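Local structure of multicopper oxidase (Uncultured bacterium, 4E9X) at residues 250-253 with 258-261; 199-204 with 267-272; 134-139 with 238-243; 188-193 with 212-217. The protein is a multicopper oxidase that probably couples one-electron oxidation of its substrates at one copper site to reduction of dioxygen at a copper cluster between subunits. All blocks are in the same frame, centred on the assembly; numbering follows the deposited sequence. Where two conformers were deposited one is given.

Interactions 1 and 2 lie with centres 4 Å apart in the sheet that supplies copper-binding histidines. They meet where Asp253 OD2 lies 2.7 Å from His201 ND1 and where His252 O lies 2.8 Å from His204 N. His252 and His204 bind different coppers, and each copper also takes a histidine from a second subunit. Interactions 3 and 4, with centres 8 Å apart, belong to another sheet and share the salt bridge from Lys190 NZ to Asp238 OD2, 2.7 Å long. The two sheets touch: Phe251 CZ is 3.6 Å from Phe193 CZ, and interaction 4 lies about 20 Å from interaction 1, centre to centre.

Interaction 1 of 4, residues 250-253 with 258-261; sequences IFHD and HVTA. With CU (copper (II) ion), chain F.
Asp253 takes a hydrogen bond from His258 on its OD2, a His-carboxylate pair directly behind a copper ligand of this cupredoxin-like domain. The bond from His258 ND1 to Asp253 OD2 is 2.7 Å long with an N-H...O angle of 155°. The carboxylate oxygen lies in the imidazole plane, and the ring and carboxylate planes stand 80° apart. The donor comes to the syn side of OD2, somewhat out of the carboxylate plane. Val259 CG1 packs against Asp253 O in a van der Waals contact of 3.3 Å.

That same Asp253 O accepts a nearly straight bond from His252 ND1 at 2.9 Å, reached from above the carbonyl plane. With chi1 at 62°, CG of His252 sits between its backbone N and carbonyl carbon, which swings the ring alongside the next peptide. The bond fixes the ring's rotation and leaves NE2 for copper.

Further out, His201 ND1 also donates to Asp253 OD2, and Ala202 N and Val255 N bond to OD1, so both carboxylate oxygens are satisfied. His206, and His106 of a second subunit, also bind the copper that His252 NE2 meets at 2.0 Å.

Interaction 2 of 4, residues 199-204 with 267-272; sequences GIHAMH and GGPITV. With CU (copper (II) ion), chain G.
Pro269 lies against His201 and Met203 in the cupredoxin-like domain, where strands 201-205 and 270-275 both flank strand 248-253 without pairing with each other. The closest CA atoms, those of Met203 and Pro269, are 8.7 Å apart, and the 90 Å² buried between the segments comes from these three residues.

The closer part, round the proline ring, is still light van der Waals packing. Pro269 CG approaches the His201 ring obliquely, 4.4 Å from its ND1, while ND1 is taken up by a hydrogen bond to Asp253. Met203 reaches in with a folded side chain: chi1, chi2 and chi3 are all near -60°, and the coil brings CE round to 4.5 Å from Pro269 O. Pro269 is held at the centre of an inverse gamma turn, whose closing bond, Ile270 N to Gly268 O at 2.9 Å, is weak. Gly268 has phi 100° and psi -163°, a conformation that suits a residue without a side chain.

The segments separate modestly toward the copper, where His204 CA and Ile270 CA are 9.7 Å apart and strand 248-253 lies between them, with His252 backbone-bonded to His204 on one flank and Phe251 to Thr271 on the other. They separate more widely toward the looser, more open side at partly exposed Gly199 and Ile200: Ile200 CA is 12.8 Å from Gly268 CA, and Ile200 packs on Ile200 of the second and third subunits. His204 ND1 is held by the backbone O of Asp227; His60 of a second subunit binds the same copper, and His204 NE2 meets that ion at 1.8 Å.

Interaction 3 of 4, residues 134-139 with 238-243; sequences KRVTKD and DVIIEA
Arg135 and Glu242 supply more than half of the 142 Å² buried between these segments, and they do so through a two-pronged salt bridge. Arg135 presents the end of its guanidinium, NH1 and NH2 together, to the two carboxylate oxygens. NH1 lies 2.8 Å from Glu242 OE2, with a nearly straight N-H...O angle of 170°, and NH2 lies 3.0 Å from Glu242 OE1. Each oxygen uses its syn lone pair, and the two flat groups are only 10° from coplanar. This bidentate pairing restricts the rotation of both groups, since turning either one would break a bond. The side chains themselves cross at about a right angle. Arg135 bends at chi3, and Glu242 folds at chi2 (-80°), which carries its carboxylate toward the arginine although its CB does not point at the other segment. Arg135 is exposed and Glu242 partly so, and the pair therefore lies at the protein surface.

Deeper in, Val136 CG2 touches Ile240 CD1 at 3.8 Å. This is a single methyl-to-methyl contact between obliquely crossed side chains, and Ile132 also packs on Ile240.

The contact spans a strand rather than joining neighbours. Strands 138-147 and 236-243 flank strand 187-195 in a six-stranded mixed sheet, parallel and antiparallel to it respectively. Val188 of that middle strand touches both Arg135 and Glu242, and its N is bonded by Thr137 OG1, so the segment leading into strand 138-147 passes over the beginning of strand 187-195, at Val188, to reach Glu242.

Interaction 4 of 4, residues 188-193 with 212-217; sequences VVKIRF and VTHKDG
Lys190 sends its ammonium obliquely toward the imidazole of His214, the two side chains crossing at about a right angle. NZ stands 3.7 Å from His214 CE1 and 3.8 Å from His214 ND1, obliquely placed near that part of the ring, with no hydrogen bond to it. The lysine runs extended as far as CE and then turns at chi4 (74°), which sets NZ beside the ring. On the way, its CE lies 3.3 Å above the centre of the Arg192 guanidinium plane.

The ring is positioned by its own neighbour. Thr213 OG1 lies in the imidazole plane, 2.7 Å from His214 ND1 in a hydrogen bond. A water links the two segments, accepting from Lys190 NZ at 2.8 Å and bonding Thr213 OG1 at 2.8 Å. The lysine's charge is met mainly elsewhere, by salt bridges to Asp238 and Glu133, which probably keep it protonated in this buried place.

Strand 236-243 runs between strands 187-195 and 210-215, antiparallel to both, so the contact reaches across it. Thr213 and His214 both face Asp238 as a classic beta bulge in strand 210-215, while on the far side of strand 187-195, strand 138-147 supplies Asp139, the salt-bridge partner of Arg192.

Interaction 1 of 4, residues 250-253 with 258-261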
loop_
_atom_site.group_PDB
_atom_site.type_symbol
_atom_site.label_atom_id
_atom_site.label_comp_id
_atom_site.label_asym_id
_atom_site.label_seq_id
_atom_site.Cartn_x
_atom_site.Cartn_y
_atom_site.Cartn_z
ATOM N N ILE A 250 -0.830 0.430 23.255
ATOM C CA ILE A 250 -0.504 -0.627 22.276
ATOM C C ILE A 250 -0.039 0.007 20.998
ATOM O O ILE A 250 -0.369 1.142 20.645
ATOM C CB ILE A 250 -1.734 -1.534 22.165
ATOM C CG1 ILE A 250 -1.514 -2.917 21.558
ATOM C CG2 ILE A 250 -2.854 -0.871 21.391
ATOM C CD1 ILE A 250 -2.727 -3.836 21.681
ATOM N N PHE A 251 0.758 -0.756 20.226
ATOM C CA PHE A 251 1.453 -0.223 19.035
ATOM C C PHE A 251 1.470 -1.449 18.125
ATOM O O PHE A 251 2.049 -2.473 18.484
ATOM C CB PHE A 251 2.821 0.250 19.487
ATOM C CG PHE A 251 3.760 0.944 18.453
ATOM C CD1 PHE A 251 5.028 1.322 18.838
ATOM C CD2 PHE A 251 3.374 1.234 17.133
ATOM C CE1 PHE A 251 5.931 1.971 18.000
ATOM C CE2 PHE A 251 4.295 1.843 16.308
ATOM C CZ PHE A 251 5.542 2.199 16.690
ATOM N N HIS A 252 0.799 -1.366 16.968
ATOM C CA HIS A 252 0.546 -2.640 16.265
ATOM C C HIS A 252 0.256 -2.410 14.796
ATOM O O HIS A 252 -0.100 -1.323 14.365
ATOM C CB HIS A 252 -0.641 -3.391 16.892
ATOM C CG HIS A 252 -1.921 -2.615 16.800
ATOM N ND1 HIS A 252 -2.842 -2.742 15.744
ATOM C CD2 HIS A 252 -2.458 -1.685 17.604
ATOM C CE1 HIS A 252 -3.844 -1.887 16.005
ATOM N NE2 HIS A 252 -3.666 -1.234 17.121
ATOM N N ASP A 253 0.368 -3.493 14.035
ATOM C CA ASP A 253 -0.098 -3.518 12.638
ATOM C C ASP A 253 -1.616 -3.439 12.672
ATOM O O ASP A 253 -2.289 -4.224 13.361
ATOM C CB ASP A 253 0.436 -4.793 11.997
ATOM C CG ASP A 253 0.130 -4.972 10.543
ATOM O OD1 ASP A 253 -0.610 -4.171 9.940
ATOM O OD2 ASP A 253 0.661 -5.976 9.984
ATOM N N HIS A 258 -3.822 -9.407 10.162
ATOM C CA HIS A 258 -2.474 -9.597 10.687
ATOM C C HIS A 258 -2.436 -9.644 12.200
ATOM O O HIS A 258 -1.389 -10.025 12.724
ATOM C CB HIS A 258 -1.586 -8.416 10.231
ATOM C CG HIS A 258 -1.359 -8.465 8.748
ATOM N ND1 HIS A 258 -0.473 -7.637 8.121
ATOM C CD2 HIS A 258 -1.888 -9.265 7.776
ATOM C CE1 HIS A 258 -0.462 -7.902 6.821
ATOM N NE2 HIS A 258 -1.319 -8.897 6.587
ATOM N N VAL A 259 -3.544 -9.280 12.890
ATOM C CA VAL A 259 -3.506 -9.440 14.359
ATOM C C VAL A 259 -4.183 -10.751 14.733
ATOM O O VAL A 259 -4.991 -10.920 15.638
ATOM C CB VAL A 259 -4.108 -8.248 15.107
ATOM C CG1 VAL A 259 -3.122 -7.064 14.912
ATOM C CG2 VAL A 259 -5.466 -7.878 14.656
ATOM N N THR A 260 -3.769 -11.769 13.991
ATOM C CA THR A 260 -4.205 -13.140 14.242
ATOM C C THR A 260 -2.960 -14.033 14.205
ATOM O O THR A 260 -1.887 -13.627 13.730
ATOM C CB THR A 260 -5.245 -13.633 13.213
ATOM O OG1 THR A 260 -4.641 -13.752 11.889
ATOM C CG2 THR A 260 -6.452 -12.711 13.099
ATOM N N ALA A 261 -3.142 -15.286 14.659
ATOM C CA ALA A 261 -2.052 -16.255 14.634
ATOM C C ALA A 261 -2.705 -17.584 14.341
ATOM O O ALA A 261 -3.453 -18.085 15.197
ATOM C CB ALA A 261 -1.368 -16.308 15.992
HETATM CU CU CU F . -5.156 -0.396 18.115
#

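Interaction 2 of 4, residues 199-204 with 267-272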
loop_
_atom_site.group_PDB
_atom_site.type_symbol
_atom_site.label_atom_id
_atom_site.label_comp_id
_atom_site.label_asym_id
_atom_site.label_seq_id
_atom_site.Cartn_x
_atom_site.Cartn_y
_atom_site.Cartn_z
ATOM N N GLY A 199 4.675 -8.983 3.160
ATOM C CA GLY A 199 3.375 -8.369 3.488
ATOM C C GLY A 199 3.423 -6.854 3.552
ATOM O O GLY A 199 4.507 -6.213 3.482
ATOM N N ILE A 200 2.234 -6.277 3.670
ATOM C CA ILE A 200 2.096 -4.840 3.960
ATOM C C ILE A 200 1.615 -4.680 5.396
ATOM O O ILE A 200 0.813 -5.466 5.822
ATOM C CB ILE A 200 1.194 -4.278 2.856
ATOM C CG1 ILE A 200 1.807 -4.505 1.459
ATOM C CG2 ILE A 200 0.913 -2.837 3.054
ATOM C CD1 ILE A 200 1.052 -3.771 0.364
ATOM N N HIS A 201 2.143 -3.683 6.098
ATOM C CA HIS A 201 1.908 -3.565 7.541
ATOM C C HIS A 201 1.571 -2.098 7.838
ATOM O O HIS A 201 2.341 -1.182 7.489
ATOM C CB HIS A 201 3.187 -3.954 8.300
ATOM C CG HIS A 201 3.581 -5.374 8.034
ATOM N ND1 HIS A 201 3.067 -6.424 8.745
ATOM C CD2 HIS A 201 4.403 -5.908 7.091
ATOM C CE1 HIS A 201 3.571 -7.576 8.245
ATOM N NE2 HIS A 201 4.391 -7.267 7.252
ATOM N N ALA A 202 0.426 -1.862 8.460
ATOM C CA ALA A 202 -0.025 -0.490 8.721
ATOM C C ALA A 202 0.253 -0.203 10.195
ATOM O O ALA A 202 -0.510 -0.533 11.071
ATOM C CB ALA A 202 -1.497 -0.366 8.358
ATOM N N MET A 203 1.414 0.335 10.514
ATOM C CA MET A 203 1.874 0.388 11.918
ATOM C C MET A 203 1.267 1.609 12.613
ATOM O O MET A 203 1.508 2.759 12.215
ATOM C CB MET A 203 3.405 0.472 11.919
ATOM C CG MET A 203 4.047 -0.748 11.235
ATOM S SD MET A 203 3.529 -2.364 11.870
ATOM C CE MET A 203 4.063 -2.338 13.589
ATOM N N HIS A 204 0.487 1.338 13.640
ATOM C CA HIS A 204 -0.269 2.381 14.365
ATOM C C HIS A 204 0.168 2.467 15.833
ATOM O O HIS A 204 0.101 1.443 16.548
ATOM C CB HIS A 204 -1.736 2.037 14.301
ATOM C CG HIS A 204 -2.626 2.870 15.157
ATOM N ND1 HIS A 204 -2.581 4.278 15.192
ATOM C CD2 HIS A 204 -3.588 2.522 16.035
ATOM C CE1 HIS A 204 -3.515 4.706 16.093
ATOM N NE2 HIS A 204 -4.124 3.643 16.603
ATOM N N GLY A 267 -2.811 -11.930 18.109
ATOM C CA GLY A 267 -1.522 -12.446 17.679
ATOM C C GLY A 267 -0.958 -11.380 16.763
ATOM O O GLY A 267 -1.596 -10.357 16.504
ATOM N N GLY A 268 0.270 -11.627 16.278
ATOM C CA GLY A 268 0.753 -10.774 15.223
ATOM C C GLY A 268 1.688 -9.697 15.682
ATOM O O GLY A 268 2.294 -9.784 16.777
ATOM N N PRO A 269 1.925 -8.667 14.873
ATOM C CA PRO A 269 2.923 -7.625 15.200
ATOM C C PRO A 269 2.304 -6.608 16.125
ATOM O O PRO A 269 1.779 -5.564 15.694
ATOM C CB PRO A 269 3.309 -7.039 13.811
ATOM C CG PRO A 269 2.590 -7.892 12.814
ATOM C CD PRO A 269 1.357 -8.440 13.507
ATOM N N ILE A 270 2.352 -6.955 17.411
ATOM C CA ILE A 270 1.809 -6.107 18.465
ATOM C C ILE A 270 2.872 -5.906 19.553
ATOM O O ILE A 270 3.423 -6.919 20.011
ATOM C CB ILE A 270 0.571 -6.749 19.119
ATOM C CG1 ILE A 270 -0.529 -7.081 18.128
ATOM C CG2 ILE A 270 0.082 -5.866 20.285
ATOM C CD1 ILE A 270 -1.682 -7.892 18.703
ATOM N N THR A 271 3.102 -4.674 19.979
ATOM C CA THR A 271 3.842 -4.404 21.186
ATOM C C THR A 271 3.025 -3.413 22.013
ATOM O O THR A 271 1.898 -3.045 21.610
ATOM C CB THR A 271 5.269 -3.914 20.874
ATOM O OG1 THR A 271 5.961 -3.714 22.141
ATOM C CG2 THR A 271 5.283 -2.613 20.103
ATOM N N VAL A 272 3.557 -3.032 23.169
ATOM C CA VAL A 272 2.921 -2.001 24.013
ATOM C C VAL A 272 4.015 -1.017 24.377
ATOM O O VAL A 272 5.123 -1.440 24.819
ATOM C CB VAL A 272 2.346 -2.628 25.288
ATOM C CG1 VAL A 272 1.706 -1.590 26.193
ATOM C CG2 VAL A 272 1.354 -3.711 24.937
HETATM CU CU CU G . -5.553 3.585 17.728
#

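Interaction 3 of 4, residues 134-139 with 238-243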
loop_
_atom_site.group_PDB
_atom_site.type_symbol
_atom_site.label_atom_id
_atom_site.label_comp_id
_atom_site.label_asym_id
_atom_site.label_seq_id
_atom_site.Cartn_x
_atom_site.Cartn_y
_atom_site.Cartn_z
ATOM N N LYS A 134 19.522 14.145 17.052
ATOM C CA LYS A 134 20.422 14.361 18.196
ATOM C C LYS A 134 19.704 14.383 19.537
ATOM O O LYS A 134 20.360 14.308 20.596
ATOM C CB LYS A 134 21.185 15.679 17.983
ATOM C CG LYS A 134 22.088 15.704 16.756
ATOM C CD LYS A 134 22.878 16.994 16.618
ATOM C CE LYS A 134 23.468 17.170 15.236
ATOM N NZ LYS A 134 23.339 18.540 14.644
ATOM N N ARG A 135 18.378 14.500 19.588
ATOM C CA ARG A 135 17.598 14.493 20.819
ATOM C C ARG A 135 17.214 13.088 21.225
ATOM O O ARG A 135 16.709 12.845 22.321
ATOM C CB ARG A 135 16.287 15.262 20.584
ATOM C CG ARG A 135 16.554 16.757 20.472
ATOM C CD ARG A 135 15.270 17.569 20.193
ATOM N NE ARG A 135 14.303 17.258 21.198
ATOM C CZ ARG A 135 13.076 16.773 21.076
ATOM N NH1 ARG A 135 12.576 16.534 19.888
ATOM N NH2 ARG A 135 12.455 16.588 22.238
ATOM N N VAL A 136 17.405 12.158 20.325
ATOM C CA VAL A 136 16.931 10.795 20.519
ATOM C C VAL A 136 17.586 10.138 21.741
ATOM O O VAL A 136 18.811 10.218 21.922
ATOM C CB VAL A 136 17.223 9.982 19.252
ATOM C CG1 VAL A 136 16.953 8.499 19.475
ATOM C CG2 VAL A 136 16.374 10.527 18.106
ATOM N N THR A 137 16.767 9.479 22.552
ATOM C CA THR A 137 17.239 8.780 23.745
ATOM C C THR A 137 17.062 7.274 23.604
ATOM O O THR A 137 17.634 6.512 24.385
ATOM C CB THR A 137 16.531 9.250 25.019
ATOM O OG1 THR A 137 15.153 8.946 24.848
ATOM C CG2 THR A 137 16.707 10.769 25.204
ATOM N N LYS A 138 16.340 6.830 22.583
ATOM C CA LYS A 138 16.140 5.390 22.399
ATOM C C LYS A 138 15.902 5.134 20.913
ATOM O O LYS A 138 15.093 5.857 20.325
ATOM C CB LYS A 138 14.922 4.935 23.186
ATOM C CG LYS A 138 14.789 3.399 23.236
ATOM C CD LYS A 138 13.445 3.023 23.842
ATOM C CE LYS A 138 13.238 3.575 25.265
ATOM N NZ LYS A 138 14.374 3.123 26.121
ATOM N N ASP A 139 16.604 4.168 20.360
ATOM C CA ASP A 139 16.539 3.801 18.938
ATOM C C ASP A 139 15.998 2.408 18.867
ATOM O O ASP A 139 16.436 1.556 19.658
ATOM C CB ASP A 139 17.959 3.989 18.360
ATOM C CG ASP A 139 18.054 4.022 16.860
ATOM O OD1 ASP A 139 17.068 3.821 16.136
ATOM O OD2 ASP A 139 19.201 4.272 16.397
ATOM N N ASP A 238 11.628 5.916 9.035
ATOM C CA ASP A 238 12.038 6.273 10.375
ATOM C C ASP A 238 11.080 7.318 10.880
ATOM O O ASP A 238 10.728 8.250 10.154
ATOM C CB ASP A 238 13.438 6.882 10.441
ATOM C CG ASP A 238 14.633 6.087 9.952
ATOM O OD1 ASP A 238 14.477 5.022 9.322
ATOM O OD2 ASP A 238 15.748 6.544 10.256
ATOM N N VAL A 239 10.689 7.167 12.153
ATOM C CA VAL A 239 9.802 8.139 12.773
ATOM C C VAL A 239 10.402 8.516 14.141
ATOM O O VAL A 239 11.294 7.851 14.672
ATOM C CB VAL A 239 8.381 7.576 12.983
ATOM C CG1 VAL A 239 7.813 7.063 11.637
ATOM C CG2 VAL A 239 8.346 6.476 14.062
ATOM N N ILE A 240 9.887 9.616 14.688
ATOM C CA ILE A 240 10.158 10.044 16.067
ATOM C C ILE A 240 8.838 10.066 16.821
ATOM O O ILE A 240 7.844 10.641 16.349
ATOM C CB ILE A 240 10.781 11.473 16.075
ATOM C CG1 ILE A 240 12.140 11.513 15.348
ATOM C CG2 ILE A 240 10.891 11.983 17.498
ATOM C CD1 ILE A 240 13.206 10.726 16.105
ATOM N N ILE A 241 8.859 9.473 18.015
ATOM C CA ILE A 241 7.775 9.641 18.982
ATOM C C ILE A 241 8.336 10.396 20.178
ATOM O O ILE A 241 9.351 9.988 20.747
ATOM C CB ILE A 241 7.168 8.299 19.430
ATOM C CG1 ILE A 241 6.370 7.686 18.264
ATOM C CG2 ILE A 241 6.310 8.504 20.683
ATOM C CD1 ILE A 241 5.780 6.320 18.555
ATOM N N GLU A 242 7.676 11.486 20.563
ATOM C CA GLU A 242 7.937 12.160 21.838
ATOM C C GLU A 242 7.198 11.410 22.919
ATOM O O GLU A 242 5.954 11.400 22.884
ATOM C CB GLU A 242 7.491 13.648 21.800
ATOM C CG GLU A 242 8.062 14.454 20.631
ATOM C CD GLU A 242 9.490 14.927 20.858
ATOM O OE1 GLU A 242 9.975 14.959 22.015
ATOM O OE2 GLU A 242 10.116 15.300 19.852
ATOM N N ALA A 243 7.915 10.794 23.856
ATOM C CA ALA A 243 7.214 10.041 24.922
ATOM C C ALA A 243 6.793 10.933 26.051
ATOM O O ALA A 243 7.394 10.983 27.109
ATOM C CB ALA A 243 8.147 8.922 25.432
#

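Interaction 4 of 4, residues 188-193 with 212-217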
loop_
_atom_site.group_PDB
_atom_site.type_symbol
_atom_site.label_atom_id
_atom_site.label_comp_id
_atom_site.label_asym_id
_atom_site.label_seq_id
_atom_site.Cartn_x
_atom_site.Cartn_y
_atom_site.Cartn_z
ATOM N N VAL A 188 12.761 10.413 23.846
ATOM C CA VAL A 188 12.562 10.767 22.428
ATOM C C VAL A 188 12.959 9.526 21.666
ATOM O O VAL A 188 14.130 9.111 21.676
ATOM C CB VAL A 188 13.456 11.960 22.053
ATOM C CG1 VAL A 188 13.264 12.292 20.545
ATOM C CG2 VAL A 188 13.116 13.136 22.930
ATOM N N VAL A 189 11.955 8.905 21.035
ATOM C CA VAL A 189 12.133 7.522 20.535
ATOM C C VAL A 189 12.212 7.567 18.998
ATOM O O VAL A 189 11.291 8.048 18.363
ATOM C CB VAL A 189 10.998 6.627 20.991
ATOM C CG1 VAL A 189 11.268 5.168 20.584
ATOM C CG2 VAL A 189 10.797 6.704 22.520
ATOM N N LYS A 190 13.309 7.026 18.455
ATOM C CA LYS A 190 13.400 6.869 16.991
ATOM C C LYS A 190 12.969 5.437 16.702
ATOM O O LYS A 190 13.561 4.515 17.291
ATOM C CB LYS A 190 14.838 7.158 16.550
ATOM C CG LYS A 190 15.059 6.838 15.055
ATOM C CD LYS A 190 16.487 7.253 14.657
ATOM C CE LYS A 190 16.790 7.145 13.213
ATOM N NZ LYS A 190 16.162 8.199 12.361
ATOM N N ILE A 191 11.968 5.248 15.837
ATOM C CA ILE A 191 11.570 3.895 15.421
ATOM C C ILE A 191 11.872 3.760 13.925
ATOM O O ILE A 191 11.481 4.627 13.143
ATOM C CB ILE A 191 10.116 3.594 15.756
ATOM C CG1 ILE A 191 9.907 3.754 17.285
ATOM C CG2 ILE A 191 9.764 2.185 15.319
ATOM C CD1 ILE A 191 8.614 4.366 17.642
ATOM N N ARG A 192 12.527 2.665 13.604
ATOM C CA ARG A 192 12.870 2.327 12.211
ATOM C C ARG A 192 12.037 1.115 11.831
ATOM O O ARG A 192 12.279 0.016 12.362
ATOM C CB ARG A 192 14.362 2.017 12.134
ATOM C CG ARG A 192 15.248 3.178 12.620
ATOM C CD ARG A 192 16.690 2.748 12.667
ATOM N NE ARG A 192 17.605 3.621 13.414
ATOM C CZ ARG A 192 18.544 4.335 12.828
ATOM N NH1 ARG A 192 18.699 4.469 11.505
ATOM N NH2 ARG A 192 19.381 5.016 13.625
ATOM N N PHE A 193 11.084 1.320 10.912
ATOM C CA PHE A 193 10.237 0.240 10.412
ATOM C C PHE A 193 10.842 -0.357 9.132
ATOM O O PHE A 193 11.259 0.415 8.263
ATOM C CB PHE A 193 8.836 0.760 10.026
ATOM C CG PHE A 193 8.036 1.398 11.146
ATOM C CD1 PHE A 193 7.672 0.661 12.287
ATOM C CD2 PHE A 193 7.585 2.679 11.039
ATOM C CE1 PHE A 193 6.896 1.233 13.282
ATOM C CE2 PHE A 193 6.826 3.270 12.062
ATOM C CZ PHE A 193 6.427 2.523 13.167
ATOM N N VAL A 212 7.186 11.322 10.799
ATOM C CA VAL A 212 7.920 10.556 9.769
ATOM C C VAL A 212 9.040 11.451 9.237
ATOM O O VAL A 212 8.788 12.489 8.613
ATOM C CB VAL A 212 6.966 10.119 8.654
ATOM C CG1 VAL A 212 7.783 9.296 7.653
ATOM C CG2 VAL A 212 5.756 9.336 9.187
ATOM N N THR A 213 10.295 11.049 9.511
ATOM C CA THR A 213 11.431 11.879 9.140
ATOM C C THR A 213 12.268 11.328 8.004
ATOM O O THR A 213 12.998 12.095 7.400
ATOM C CB THR A 213 12.368 12.022 10.382
ATOM O OG1 THR A 213 12.782 10.737 10.835
ATOM C CG2 THR A 213 11.642 12.681 11.566
ATOM N N HIS A 214 12.231 10.009 7.761
ATOM C CA HIS A 214 13.101 9.410 6.738
ATOM C C HIS A 214 12.358 8.336 5.953
ATOM O O HIS A 214 11.608 7.557 6.557
ATOM C CB HIS A 214 14.341 8.712 7.318
ATOM C CG HIS A 214 15.302 9.571 8.096
ATOM N ND1 HIS A 214 14.958 10.155 9.317
ATOM C CD2 HIS A 214 16.590 9.920 7.816
ATOM C CE1 HIS A 214 16.021 10.810 9.727
ATOM N NE2 HIS A 214 17.025 10.697 8.843
ATOM N N LYS A 215 12.617 8.340 4.673
ATOM C CA LYS A 215 12.086 7.326 3.763
ATOM C C LYS A 215 13.291 6.574 3.191
ATOM O O LYS A 215 14.193 7.204 2.625
ATOM C CB LYS A 215 11.259 7.993 2.653
ATOM C CG LYS A 215 11.044 7.176 1.408
ATOM C CD LYS A 215 10.280 5.858 1.612
ATOM C CE LYS A 215 10.107 5.219 0.233
ATOM N NZ LYS A 215 9.960 3.756 0.362
ATOM N N ASP A 216 13.299 5.242 3.402
ATOM C CA ASP A 216 14.407 4.390 2.920
ATOM C C ASP A 216 15.757 4.927 3.409
ATOM O O ASP A 216 16.784 4.812 2.729
ATOM C CB ASP A 216 14.387 4.262 1.402
ATOM C CG ASP A 216 13.079 3.570 0.910
ATOM O OD1 ASP A 216 12.351 2.977 1.731
ATOM O OD2 ASP A 216 12.859 3.712 -0.310
ATOM N N GLY A 217 15.770 5.477 4.636
ATOM C CA GLY A 217 17.000 5.951 5.271
ATOM C C GLY A 217 17.392 7.370 4.927
ATOM O O GLY A 217 18.292 7.882 5.581
HETATM O O HOH W 1 13.628 9.302 13.048
#